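Local atomic coordinates of adhesin LabA (PDB entry 6GMM), a protein that probably acts as a surface lectin of Helicobacter pylori, binding LacdiNAc sugars of the gastric mucosa through its exodomain. Residues 37-42 with 284-289; 295-300 with 373-378; 27-32 with 383-388. One frame throughout, in Å; residues are numbered along the deposited sequence.

Interaction 1: 37-42 with 284-289; sequences NARGNL and ANFAQS
Arg39 lays its guanidinium flat over one face of the Phe286 ring, and the two planes are only 12° apart. The overlap is a stack and a cation-pi contact at once: Arg39 CZ sits 3.9 Å from the centroid of the Phe286 ring and 24° off the ring normal. Closest of all is Arg39 NE, 3.5 Å from Phe286 CD1, while NH2 reaches out above the middle of the ring. The aliphatic part joins in through Arg39 CD, 3.7 Å from Phe286 CE1. A bend in the arginine chain at CG-CD (chi3 87°) turns the planar group broadside to the ring.

Arg39 belongs to helix 32-50, whereas Phe286 lies in the type I turn 284-287 that leads into helix 287-311. Ala38, Arg39 and Leu42 also touch Met290 of that helix, and Phe286 touches Phe278 in a neighbouring loop.

Arg39 NH1 makes a weak hydrogen bond to Gln269 OE1, which would help to fix the rotation of the group. The chemistry is that of a cation at a partly exposed surface: the aromatic face takes the flat side of the guanidinium, while NH1 still reaches a polar partner; stacking and hydrogen bonding can thus be combined on one cation.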
ATOM      1  N   ASN A  37      21.016   9.693 -13.955  1.00 31.16           N
ATOM      2  CA  ASN A  37      20.898   8.433 -13.193  1.00 30.88           C
ATOM      3  C   ASN A  37      19.614   8.355 -12.381  1.00 31.86           C
ATOM      4  O   ASN A  37      18.942   7.317 -12.427  1.00 34.84           O
ATOM      5  CB  ASN A  37      22.130   8.205 -12.311  1.00 29.65           C
ATOM      6  CG  ASN A  37      23.373   7.956 -13.117  1.00 53.59           C
ATOM      7  OD1 ASN A  37      23.313   7.644 -14.319  1.00 36.05           O
ATOM      8  ND2 ASN A  37      24.537   8.120 -12.480  1.00 52.48           N
ATOM      9  N   ALA A  38      19.228   9.451 -11.697  1.00 25.02           N
ATOM     10  CA  ALA A  38      17.992   9.457 -10.885  1.00 23.61           C
ATOM     11  C   ALA A  38      16.719   9.366 -11.738  1.00 26.06           C
ATOM     12  O   ALA A  38      15.793   8.619 -11.398  1.00 24.18           O
ATOM     13  CB  ALA A  38      17.953  10.677  -9.988  1.00 23.75           C
ATOM     14  N   ARG A  39      16.708  10.069 -12.881  1.00 24.44           N
ATOM     15  CA  ARG A  39      15.570  10.065 -13.801  1.00 24.37           C
ATOM     16  C   ARG A  39      15.404   8.697 -14.432  1.00 27.48           C
ATOM     17  O   ARG A  39      14.284   8.208 -14.477  1.00 27.47           O
ATOM     18  CB  ARG A  39      15.654  11.205 -14.834  1.00 25.13           C
ATOM     19  CG  ARG A  39      15.414  12.567 -14.202  1.00 24.59           C
ATOM     20  CD  ARG A  39      15.727  13.685 -15.161  1.00 39.55           C
ATOM     21  NE  ARG A  39      14.588  14.022 -16.009  1.00 48.18           N
ATOM     22  CZ  ARG A  39      14.669  14.750 -17.118  1.00 64.13           C
ATOM     23  NH1 ARG A  39      13.578  15.015 -17.825  1.00 55.22           N
ATOM     24  NH2 ARG A  39      15.845  15.213 -17.533  1.00 44.96           N
ATOM     25  N   GLY A  40      16.515   8.061 -14.821  1.00 25.77           N
ATOM     26  CA  GLY A  40      16.517   6.710 -15.378  1.00 26.65           C
ATOM     27  C   GLY A  40      16.075   5.696 -14.339  1.00 32.44           C
ATOM     28  O   GLY A  40      15.314   4.769 -14.656  1.00 34.00           O
ATOM     29  N   ASN A  41      16.488   5.903 -13.059  1.00 28.70           N
ATOM     30  CA  ASN A  41      16.055   5.032 -11.947  1.00 27.15           C
ATOM     31  C   ASN A  41      14.541   5.099 -11.721  1.00 29.02           C
ATOM     32  O   ASN A  41      13.941   4.085 -11.378  1.00 26.88           O
ATOM     33  CB  ASN A  41      16.724   5.425 -10.636  1.00 23.84           C
ATOM     34  CG  ASN A  41      18.152   5.026 -10.462  1.00 35.27           C
ATOM     35  OD1 ASN A  41      18.679   4.126 -11.126  1.00 25.19           O
ATOM     36  ND2 ASN A  41      18.795   5.677  -9.501  1.00 24.36           N
ATOM     37  N   LEU A  42      13.950   6.316 -11.794  1.00 26.31           N
ATOM     38  CA  LEU A  42      12.519   6.510 -11.561  1.00 25.30           C
ATOM     39  C   LEU A  42      11.708   5.902 -12.674  1.00 31.60           C
ATOM     40  O   LEU A  42      10.692   5.267 -12.397  1.00 31.21           O
ATOM     41  CB  LEU A  42      12.137   7.987 -11.407  1.00 24.76           C
ATOM     42  CG  LEU A  42      12.462   8.681 -10.098  1.00 27.32           C
ATOM     43  CD1 LEU A  42      12.118  10.186 -10.182  1.00 27.30           C
ATOM     44  CD2 LEU A  42      11.734   8.046  -8.938  1.00 23.71           C
ATOM     45  N   ALA A 284      16.150  23.259 -14.856  1.00 32.40           N
ATOM     46  CA  ALA A 284      15.466  22.234 -14.042  1.00 30.85           C
ATOM     47  C   ALA A 284      13.925  22.321 -14.017  1.00 35.57           C
ATOM     48  O   ALA A 284      13.290  21.886 -13.044  1.00 35.00           O
ATOM     49  CB  ALA A 284      16.020  22.245 -12.626  1.00 30.15           C
ATOM     50  N   ASN A 285      13.319  22.774 -15.131  1.00 32.49           N
ATOM     51  CA  ASN A 285      11.867  22.889 -15.248  1.00 31.81           C
ATOM     52  C   ASN A 285      11.161  21.520 -15.175  1.00 34.29           C
ATOM     53  O   ASN A 285       9.965  21.482 -14.863  1.00 34.09           O
ATOM     54  CB  ASN A 285      11.462  23.714 -16.493  1.00 33.56           C
ATOM     55  CG  ASN A 285      11.961  23.211 -17.839  1.00 50.44           C
ATOM     56  OD1 ASN A 285      12.446  22.076 -17.980  1.00 44.26           O
ATOM     57  ND2 ASN A 285      11.790  24.035 -18.891  1.00 34.40           N
ATOM     58  N   PHE A 286      11.918  20.400 -15.378  1.00 28.56           N
ATOM     59  CA  PHE A 286      11.441  18.998 -15.307  1.00 26.26           C
ATOM     60  C   PHE A 286      11.359  18.482 -13.867  1.00 27.79           C
ATOM     61  O   PHE A 286      10.788  17.418 -13.623  1.00 27.66           O
ATOM     62  CB  PHE A 286      12.399  18.064 -16.092  1.00 27.49           C
ATOM     63  CG  PHE A 286      13.832  18.036 -15.577  1.00 27.56           C
ATOM     64  CD1 PHE A 286      14.202  17.187 -14.532  1.00 28.43           C
ATOM     65  CD2 PHE A 286      14.800  18.876 -16.115  1.00 28.20           C
ATOM     66  CE1 PHE A 286      15.511  17.211 -14.020  1.00 28.19           C
ATOM     67  CE2 PHE A 286      16.104  18.873 -15.620  1.00 29.14           C
ATOM     68  CZ  PHE A 286      16.449  18.053 -14.568  1.00 26.38           C
ATOM     69  N   ALA A 287      12.015  19.176 -12.932  1.00 26.44           N
ATOM     70  CA  ALA A 287      12.144  18.772 -11.533  1.00 25.18           C
ATOM     71  C   ALA A 287      10.836  18.580 -10.776  1.00 29.10           C
ATOM     72  O   ALA A 287      10.777  17.702  -9.922  1.00 28.17           O
ATOM     73  CB  ALA A 287      13.035  19.748 -10.785  1.00 25.29           C
ATOM     74  N   GLN A 288       9.821  19.412 -11.044  1.00 27.17           N
ATOM     75  CA  GLN A 288       8.519  19.349 -10.376  1.00 27.72           C
ATOM     76  C   GLN A 288       7.820  18.007 -10.556  1.00 31.19           C
ATOM     77  O   GLN A 288       7.415  17.400  -9.565  1.00 29.38           O
ATOM     78  CB  GLN A 288       7.606  20.496 -10.832  1.00 30.46           C
ATOM     79  CG  GLN A 288       6.805  21.097  -9.689  1.00 51.30           C
ATOM     80  CD  GLN A 288       7.569  22.198  -9.006  1.00 67.56           C
ATOM     81  OE1 GLN A 288       7.558  23.355  -9.446  1.00 66.00           O
ATOM     82  NE2 GLN A 288       8.249  21.859  -7.914  1.00 54.82           N
ATOM     83  N   SER A 289       7.689  17.543 -11.824  1.00 28.08           N
ATOM     84  CA  SER A 289       7.077  16.248 -12.154  1.00 26.72           C
ATOM     85  C   SER A 289       8.002  15.102 -11.678  1.00 27.39           C
ATOM     86  O   SER A 289       7.522  14.053 -11.271  1.00 25.62           O
ATOM     87  CB  SER A 289       6.812  16.154 -13.653  1.00 31.30           C
ATOM     88  OG  SER A 289       8.014  16.312 -14.391  1.00 46.32           O
TER

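Interaction 2: 295-300 with 373-378; sequences KAQAEI and ERIHNA
Gln297 opens the contact on helix 295-300, crossing the side chain of Ile375 at about a right angle. Gln297 CB lies 3.8 Å from Ile375 CD1, and its amide oxygen passes close to the same methyl, Gln297 OE1 to Ile375 CD1 being 3.3 Å. That oxygen is not left to the hydrocarbon: it accepts a hydrogen bond from Ser45 OG, while Gln297 NE2 binds Leu42 O and Asn293 OD1. The buried amide is therefore gripped at both ends, with helix 32-50 supplying a partner for each.

At Ala298 the backbones come nearest, Ala298 CA lying 6.6 Å from Ile375 CA, consistent with the small side chain there. Ile375 CG2, anti to its own backbone nitrogen, points across to Ala298, 3.8 Å from Ala298 N and 4.0 Å from Ala298 CB. The CG1-CD1 branch makes the closer approach to Gln297, so the forked side chain spans two successive residues. On the solvent side the His376 ring meets Ala298 obliquely, with His376 CE1 4.0 Å from Ala298 CB.

The axes of 295-300 and 373-378 approach to 9.2 Å, and their N-to-C directions make an angle of 144°. Ile300 turns instead to Leu49 of helix 32-50 and to Ser259 and Val262 of helix 239-264. Roughly antiparallel helices packed through small and branched side chains, with helices 32-50 and 239-264 alongside, are characteristic of a helical bundle.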
ATOM      1  N   LYS A 295       7.768  10.926  -5.113  1.00 21.54           N
ATOM      2  CA  LYS A 295       6.944  11.028  -3.906  1.00 21.44           C
ATOM      3  C   LYS A 295       5.827   9.981  -4.029  1.00 25.09           C
ATOM      4  O   LYS A 295       5.634   9.182  -3.101  1.00 21.55           O
ATOM      5  CB  LYS A 295       6.358  12.446  -3.779  1.00 25.78           C
ATOM      6  CG  LYS A 295       5.700  12.731  -2.437  1.00 36.48           C
ATOM      7  CD  LYS A 295       5.289  14.179  -2.350  1.00 35.49           C
ATOM      8  CE  LYS A 295       4.516  14.459  -1.089  1.00 37.43           C
ATOM      9  NZ  LYS A 295       3.411  15.405  -1.353  1.00 45.38           N
ATOM     10  N   ALA A 296       5.171   9.908  -5.221  1.00 21.90           N
ATOM     11  CA  ALA A 296       4.131   8.882  -5.454  1.00 21.09           C
ATOM     12  C   ALA A 296       4.694   7.469  -5.319  1.00 24.52           C
ATOM     13  O   ALA A 296       4.150   6.701  -4.548  1.00 23.92           O
ATOM     14  CB  ALA A 296       3.466   9.056  -6.807  1.00 21.84           C
ATOM     15  N   GLN A 297       5.797   7.144  -6.008  1.00 22.03           N
ATOM     16  CA  GLN A 297       6.427   5.819  -5.928  1.00 22.10           C
ATOM     17  C   GLN A 297       6.740   5.437  -4.486  1.00 25.41           C
ATOM     18  O   GLN A 297       6.562   4.287  -4.112  1.00 24.50           O
ATOM     19  CB  GLN A 297       7.722   5.775  -6.764  1.00 23.78           C
ATOM     20  CG  GLN A 297       7.446   5.883  -8.262  1.00 29.98           C
ATOM     21  CD  GLN A 297       8.619   5.474  -9.093  1.00 31.51           C
ATOM     22  OE1 GLN A 297       9.370   4.559  -8.745  1.00 20.18           O
ATOM     23  NE2 GLN A 297       8.754   6.098 -10.249  1.00 20.16           N
ATOM     24  N   ALA A 298       7.185   6.398  -3.672  1.00 21.79           N
ATOM     25  CA  ALA A 298       7.482   6.118  -2.272  1.00 21.73           C
ATOM     26  C   ALA A 298       6.217   5.819  -1.495  1.00 25.99           C
ATOM     27  O   ALA A 298       6.271   4.954  -0.608  1.00 26.47           O
ATOM     28  CB  ALA A 298       8.249   7.264  -1.637  1.00 21.84           C
ATOM     29  N   GLU A 299       5.074   6.508  -1.833  1.00 21.98           N
ATOM     30  CA  GLU A 299       3.759   6.286  -1.178  1.00 21.77           C
ATOM     31  C   GLU A 299       3.239   4.905  -1.456  1.00 22.74           C
ATOM     32  O   GLU A 299       2.889   4.194  -0.521  1.00 23.11           O
ATOM     33  CB  GLU A 299       2.699   7.320  -1.585  1.00 23.63           C
ATOM     34  CG  GLU A 299       2.269   8.243  -0.459  1.00 37.41           C
ATOM     35  CD  GLU A 299       1.546   7.600   0.709  1.00 59.03           C
ATOM     36  OE1 GLU A 299       2.224   7.012   1.582  1.00 54.51           O
ATOM     37  OE2 GLU A 299       0.310   7.777   0.804  1.00 53.92           O
ATOM     38  N   ILE A 300       3.224   4.506  -2.746  1.00 18.02           N
ATOM     39  CA  ILE A 300       2.847   3.166  -3.201  1.00 17.29           C
ATOM     40  C   ILE A 300       3.556   2.125  -2.336  1.00 20.62           C
ATOM     41  O   ILE A 300       2.907   1.242  -1.788  1.00 21.91           O
ATOM     42  CB  ILE A 300       3.184   2.992  -4.689  1.00 19.14           C
ATOM     43  CG1 ILE A 300       2.265   3.885  -5.547  1.00 18.90           C
ATOM     44  CG2 ILE A 300       3.137   1.517  -5.091  1.00 19.76           C
ATOM     45  CD1 ILE A 300       2.587   3.941  -6.962  1.00 26.62           C
ATOM     46  N   GLU A 373      15.521   2.547  -2.362  1.00 30.56           N
ATOM     47  CA  GLU A 373      16.576   3.473  -1.947  1.00 30.92           C
ATOM     48  C   GLU A 373      16.775   4.560  -3.024  1.00 31.29           C
ATOM     49  O   GLU A 373      16.785   5.738  -2.684  1.00 32.29           O
ATOM     50  CB  GLU A 373      17.898   2.715  -1.700  1.00 33.60           C
ATOM     51  N   ARG A 374      16.861   4.163  -4.319  1.00 23.93           N
ATOM     52  CA  ARG A 374      17.031   5.080  -5.456  1.00 23.07           C
ATOM     53  C   ARG A 374      15.856   6.063  -5.574  1.00 25.70           C
ATOM     54  O   ARG A 374      16.040   7.183  -6.014  1.00 24.72           O
ATOM     55  CB  ARG A 374      17.192   4.286  -6.755  1.00 22.68           C
ATOM     56  CG  ARG A 374      18.467   3.430  -6.773  1.00 35.64           C
ATOM     57  CD  ARG A 374      18.562   2.603  -8.038  1.00 47.23           C
ATOM     58  NE  ARG A 374      19.584   1.557  -7.964  1.00 59.65           N
ATOM     59  CZ  ARG A 374      19.369   0.284  -8.292  1.00 79.85           C
ATOM     60  NH1 ARG A 374      20.347  -0.606  -8.201  1.00 68.79           N
ATOM     61  NH2 ARG A 374      18.169  -0.109  -8.711  1.00 64.89           N
ATOM     62  N   ILE A 375      14.651   5.640  -5.165  1.00 22.20           N
ATOM     63  CA  ILE A 375      13.429   6.466  -5.176  1.00 21.84           C
ATOM     64  C   ILE A 375      13.581   7.605  -4.164  1.00 26.17           C
ATOM     65  O   ILE A 375      13.315   8.763  -4.495  1.00 25.37           O
ATOM     66  CB  ILE A 375      12.151   5.582  -4.926  1.00 23.32           C
ATOM     67  CG1 ILE A 375      11.780   4.775  -6.185  1.00 23.46           C
ATOM     68  CG2 ILE A 375      10.944   6.401  -4.393  1.00 22.47           C
ATOM     69  CD1 ILE A 375      10.782   3.616  -5.944  1.00 26.91           C
ATOM     70  N   HIS A 376      14.020   7.276  -2.935  1.00 24.65           N
ATOM     71  CA  HIS A 376      14.197   8.275  -1.888  1.00 25.44           C
ATOM     72  C   HIS A 376      15.253   9.277  -2.328  1.00 31.00           C
ATOM     73  O   HIS A 376      15.002  10.494  -2.323  1.00 29.89           O
ATOM     74  CB  HIS A 376      14.512   7.593  -0.542  1.00 27.08           C
ATOM     75  CG  HIS A 376      13.451   6.594  -0.144  1.00 31.26           C
ATOM     76  ND1 HIS A 376      12.103   6.922  -0.164  1.00 32.69           N
ATOM     77  CD2 HIS A 376      13.574   5.309   0.269  1.00 33.90           C
ATOM     78  CE1 HIS A 376      11.456   5.830   0.232  1.00 32.53           C
ATOM     79  NE2 HIS A 376      12.294   4.831   0.484  1.00 33.35           N
ATOM     80  N   ASN A 377      16.393   8.765  -2.823  1.00 27.80           N
ATOM     81  CA  ASN A 377      17.466   9.639  -3.317  1.00 28.02           C
ATOM     82  C   ASN A 377      16.974  10.533  -4.481  1.00 32.87           C
ATOM     83  O   ASN A 377      17.225  11.738  -4.454  1.00 32.82           O
ATOM     84  CB  ASN A 377      18.698   8.817  -3.704  1.00 30.79           C
ATOM     85  CG  ASN A 377      19.366   8.115  -2.530  1.00 66.82           C
ATOM     86  OD1 ASN A 377      19.410   8.619  -1.397  1.00 70.54           O
ATOM     87  ND2 ASN A 377      19.929   6.940  -2.777  1.00 53.31           N
ATOM     88  N   ALA A 378      16.190   9.963  -5.440  1.00 29.92           N
ATOM     89  CA  ALA A 378      15.654  10.719  -6.580  1.00 29.00           C
ATOM     90  C   ALA A 378      14.709  11.829  -6.124  1.00 31.10           C
ATOM     91  O   ALA A 378      14.733  12.919  -6.687  1.00 30.72           O
ATOM     92  CB  ALA A 378      14.955   9.786  -7.560  1.00 29.23           C
TER

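Interaction 3: 27-32 with 383-388; sequences RQSADP and YTLANF
Ser29 and Leu385 bring their backbones close, with 5.7 Å between Ser29 CA and Leu385 CA, where the type I turn 28-31 meets the final turn of helix 369-386. This is a junction between the tight turn joining helix 4-28 to helix 32-50 and the break separating helix 369-386 from helix 388-408.

Ser29 carries the contact and is approached by three side chains. Its CB lies 3.6 Å from Phe388 CE1, with the ring placed obliquely to it. Leu385 reaches in with one branch, CD2, which is 3.8 Å from Ser29 CB and 3.3 Å from Ser29 O. Thr384 presents a methyl: CG2 stands 3.3 Å from Ser29 OG. Beside its own backbone nitrogen (chi1 -52°), that hydroxyl is turned back to hydrogen-bond Leu25 O in the preceding helical turn, so its bond is made back along its own chain and not across the contact. Thr384 OG1 behaves likewise with Asn380 O. Two buried hydroxyls thus sit at an otherwise largely apolar seam.

Phe388 also packs on Ile26 and meets Tyr281 edge-to-face, Leu385 touches Ile35 of helix 32-50 and Phe278, and the turn is further held by Ala30 O, which accepts a hydrogen bond from Gln429 NE2.

On the 383-388 side of the junction, Asn387 is the first residue to leave helical geometry. Its ND2 lies above one face of the Tyr383 ring, toward the rim, and donates to a lone pair of Tyr383 O at 2.9 Å, with an N-H...O angle of 165°.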
ATOM      1  N   ARG A  27      25.385  19.747  -4.428  1.00 26.06           N
ATOM      2  CA  ARG A  27      26.464  19.233  -5.258  1.00 26.92           C
ATOM      3  C   ARG A  27      25.828  18.349  -6.329  1.00 31.98           C
ATOM      4  O   ARG A  27      26.040  18.605  -7.515  1.00 33.42           O
ATOM      5  CB  ARG A  27      27.509  18.473  -4.405  1.00 29.92           C
ATOM      6  CG  ARG A  27      28.604  19.388  -3.805  1.00 43.99           C
ATOM      7  CD  ARG A  27      29.072  18.950  -2.415  1.00 60.62           C
ATOM      8  NE  ARG A  27      30.390  18.306  -2.438  1.00 76.87           N
ATOM      9  CZ  ARG A  27      31.415  18.622  -1.642  1.00 94.46           C
ATOM     10  NH1 ARG A  27      32.568  17.974  -1.747  1.00 82.54           N
ATOM     11  NH2 ARG A  27      31.294  19.587  -0.738  1.00 78.91           N
ATOM     12  N   GLN A  28      24.949  17.395  -5.913  1.00 26.90           N
ATOM     13  CA  GLN A  28      24.231  16.488  -6.811  1.00 26.33           C
ATOM     14  C   GLN A  28      23.399  17.254  -7.862  1.00 30.18           C
ATOM     15  O   GLN A  28      23.414  16.874  -9.034  1.00 32.50           O
ATOM     16  CB  GLN A  28      23.330  15.564  -6.003  1.00 26.93           C
ATOM     17  CG  GLN A  28      23.625  14.084  -6.177  1.00 44.98           C
ATOM     18  CD  GLN A  28      22.605  13.220  -5.455  1.00 63.46           C
ATOM     19  OE1 GLN A  28      22.136  13.531  -4.345  1.00 51.13           O
ATOM     20  NE2 GLN A  28      22.248  12.094  -6.062  1.00 58.33           N
ATOM     21  N   SER A  29      22.738  18.365  -7.459  1.00 24.86           N
ATOM     22  CA  SER A  29      21.895  19.210  -8.332  1.00 24.79           C
ATOM     23  C   SER A  29      22.631  19.869  -9.484  1.00 30.56           C
ATOM     24  O   SER A  29      21.992  20.366 -10.418  1.00 30.31           O
ATOM     25  CB  SER A  29      21.193  20.292  -7.521  1.00 25.37           C
ATOM     26  OG  SER A  29      20.503  19.758  -6.411  1.00 34.03           O
ATOM     27  N   ALA A  30      23.967  19.939  -9.380  1.00 28.15           N
ATOM     28  CA  ALA A  30      24.830  20.543 -10.379  1.00 29.11           C
ATOM     29  C   ALA A  30      25.478  19.485 -11.296  1.00 33.67           C
ATOM     30  O   ALA A  30      26.329  19.824 -12.118  1.00 33.08           O
ATOM     31  CB  ALA A  30      25.912  21.357  -9.673  1.00 29.91           C
ATOM     32  N   ASP A  31      25.058  18.215 -11.174  1.00 31.49           N
ATOM     33  CA  ASP A  31      25.668  17.118 -11.921  1.00 31.12           C
ATOM     34  C   ASP A  31      24.680  16.458 -12.902  1.00 33.80           C
ATOM     35  O   ASP A  31      23.851  15.672 -12.455  1.00 32.40           O
ATOM     36  CB  ASP A  31      26.267  16.121 -10.908  1.00 32.31           C
ATOM     37  CG  ASP A  31      27.105  14.987 -11.462  1.00 44.87           C
ATOM     38  OD1 ASP A  31      27.189  14.857 -12.704  1.00 47.78           O
ATOM     39  OD2 ASP A  31      27.645  14.200 -10.653  1.00 49.23           O
ATOM     40  N   PRO A  32      24.756  16.741 -14.239  1.00 31.98           N
ATOM     41  CA  PRO A  32      23.791  16.122 -15.184  1.00 32.47           C
ATOM     42  C   PRO A  32      23.829  14.601 -15.231  1.00 37.37           C
ATOM     43  O   PRO A  32      22.791  13.995 -15.457  1.00 38.47           O
ATOM     44  CB  PRO A  32      24.113  16.748 -16.547  1.00 35.47           C
ATOM     45  CG  PRO A  32      25.390  17.493 -16.384  1.00 38.39           C
ATOM     46  CD  PRO A  32      25.675  17.681 -14.923  1.00 33.24           C
ATOM     47  N   TYR A 383      13.490  17.499  -5.260  1.00 22.27           N
ATOM     48  CA  TYR A 383      13.053  18.630  -4.439  1.00 23.17           C
ATOM     49  C   TYR A 383      14.098  19.744  -4.410  1.00 28.19           C
ATOM     50  O   TYR A 383      13.745  20.927  -4.469  1.00 29.96           O
ATOM     51  CB  TYR A 383      12.657  18.191  -3.017  1.00 24.50           C
ATOM     52  CG  TYR A 383      12.196  19.348  -2.150  1.00 26.90           C
ATOM     53  CD1 TYR A 383      10.887  19.821  -2.220  1.00 28.38           C
ATOM     54  CD2 TYR A 383      13.080  19.995  -1.293  1.00 28.29           C
ATOM     55  CE1 TYR A 383      10.461  20.888  -1.431  1.00 30.37           C
ATOM     56  CE2 TYR A 383      12.662  21.061  -0.492  1.00 30.86           C
ATOM     57  CZ  TYR A 383      11.351  21.504  -0.564  1.00 37.80           C
ATOM     58  OH  TYR A 383      10.942  22.559   0.217  1.00 36.61           O
ATOM     59  N   THR A 384      15.384  19.368  -4.332  1.00 23.51           N
ATOM     60  CA  THR A 384      16.501  20.333  -4.315  1.00 22.95           C
ATOM     61  C   THR A 384      16.556  21.082  -5.650  1.00 25.45           C
ATOM     62  O   THR A 384      16.564  22.311  -5.627  1.00 25.15           O
ATOM     63  CB  THR A 384      17.825  19.670  -3.875  1.00 26.49           C
ATOM     64  OG1 THR A 384      17.615  18.957  -2.650  1.00 29.24           O
ATOM     65  CG2 THR A 384      18.932  20.677  -3.632  1.00 21.54           C
ATOM     66  N   LEU A 385      16.539  20.365  -6.797  1.00 22.49           N
ATOM     67  CA  LEU A 385      16.510  20.978  -8.138  1.00 23.36           C
ATOM     68  C   LEU A 385      15.288  21.882  -8.298  1.00 28.27           C
ATOM     69  O   LEU A 385      15.415  22.957  -8.848  1.00 29.78           O
ATOM     70  CB  LEU A 385      16.452  19.908  -9.239  1.00 23.69           C
ATOM     71  CG  LEU A 385      17.741  19.235  -9.631  1.00 28.62           C
ATOM     72  CD1 LEU A 385      17.450  18.067 -10.520  1.00 28.78           C
ATOM     73  CD2 LEU A 385      18.677  20.218 -10.369  1.00 31.83           C
ATOM     74  N   ALA A 386      14.102  21.443  -7.830  1.00 25.89           N
ATOM     75  CA  ALA A 386      12.874  22.236  -7.919  1.00 26.01           C
ATOM     76  C   ALA A 386      12.960  23.540  -7.125  1.00 30.76           C
ATOM     77  O   ALA A 386      12.342  24.532  -7.517  1.00 29.71           O
ATOM     78  CB  ALA A 386      11.710  21.431  -7.425  1.00 25.49           C
ATOM     79  N   ASN A 387      13.736  23.538  -6.023  1.00 27.53           N
ATOM     80  CA  ASN A 387      13.862  24.708  -5.149  1.00 27.88           C
ATOM     81  C   ASN A 387      15.297  25.136  -4.937  1.00 31.23           C
ATOM     82  O   ASN A 387      15.606  25.646  -3.861  1.00 31.72           O
ATOM     83  CB  ASN A 387      13.209  24.406  -3.790  1.00 29.63           C
ATOM     84  CG  ASN A 387      11.766  24.030  -3.889  1.00 42.52           C
ATOM     85  OD1 ASN A 387      10.873  24.888  -3.881  1.00 37.76           O
ATOM     86  ND2 ASN A 387      11.515  22.736  -3.990  1.00 28.30           N
ATOM     87  N   PHE A 388      16.156  25.025  -5.984  1.00 28.03           N
ATOM     88  CA  PHE A 388      17.601  25.276  -5.931  1.00 26.65           C
ATOM     89  C   PHE A 388      17.996  26.597  -5.291  1.00 32.30           C
ATOM     90  O   PHE A 388      18.798  26.593  -4.353  1.00 29.21           O
ATOM     91  CB  PHE A 388      18.264  25.120  -7.298  1.00 28.10           C
ATOM     92  CG  PHE A 388      19.760  24.993  -7.156  1.00 29.22           C
ATOM     93  CD1 PHE A 388      20.338  23.795  -6.749  1.00 31.40           C
ATOM     94  CD2 PHE A 388      20.591  26.093  -7.345  1.00 30.99           C
ATOM     95  CE1 PHE A 388      21.729  23.701  -6.550  1.00 32.87           C
ATOM     96  CE2 PHE A 388      21.973  25.996  -7.141  1.00 33.31           C
ATOM     97  CZ  PHE A 388      22.534  24.795  -6.767  1.00 30.51           C
TER

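Overall arrangement
All three contacts join the amino-terminal helices to later ones, or those later helices to each other, in one region of the chain. The centres of interactions 1 and 2 are 12 Å apart, those of 1 and 3 10 Å, and those of 2 and 3 16 Å. Helix 287-311 serves interactions 1 and 2, helix 369-386 serves 2 and 3, and the consecutive helices 4-28 and 32-50 link 3 with 1. Along the chain, interaction 3 closes a loop that encloses the other two, which follow in series. Direct packing of Ala287 on Leu385 joins 1 to 3. The contacts thus bring helices far apart in sequence together in one region of the exodomain.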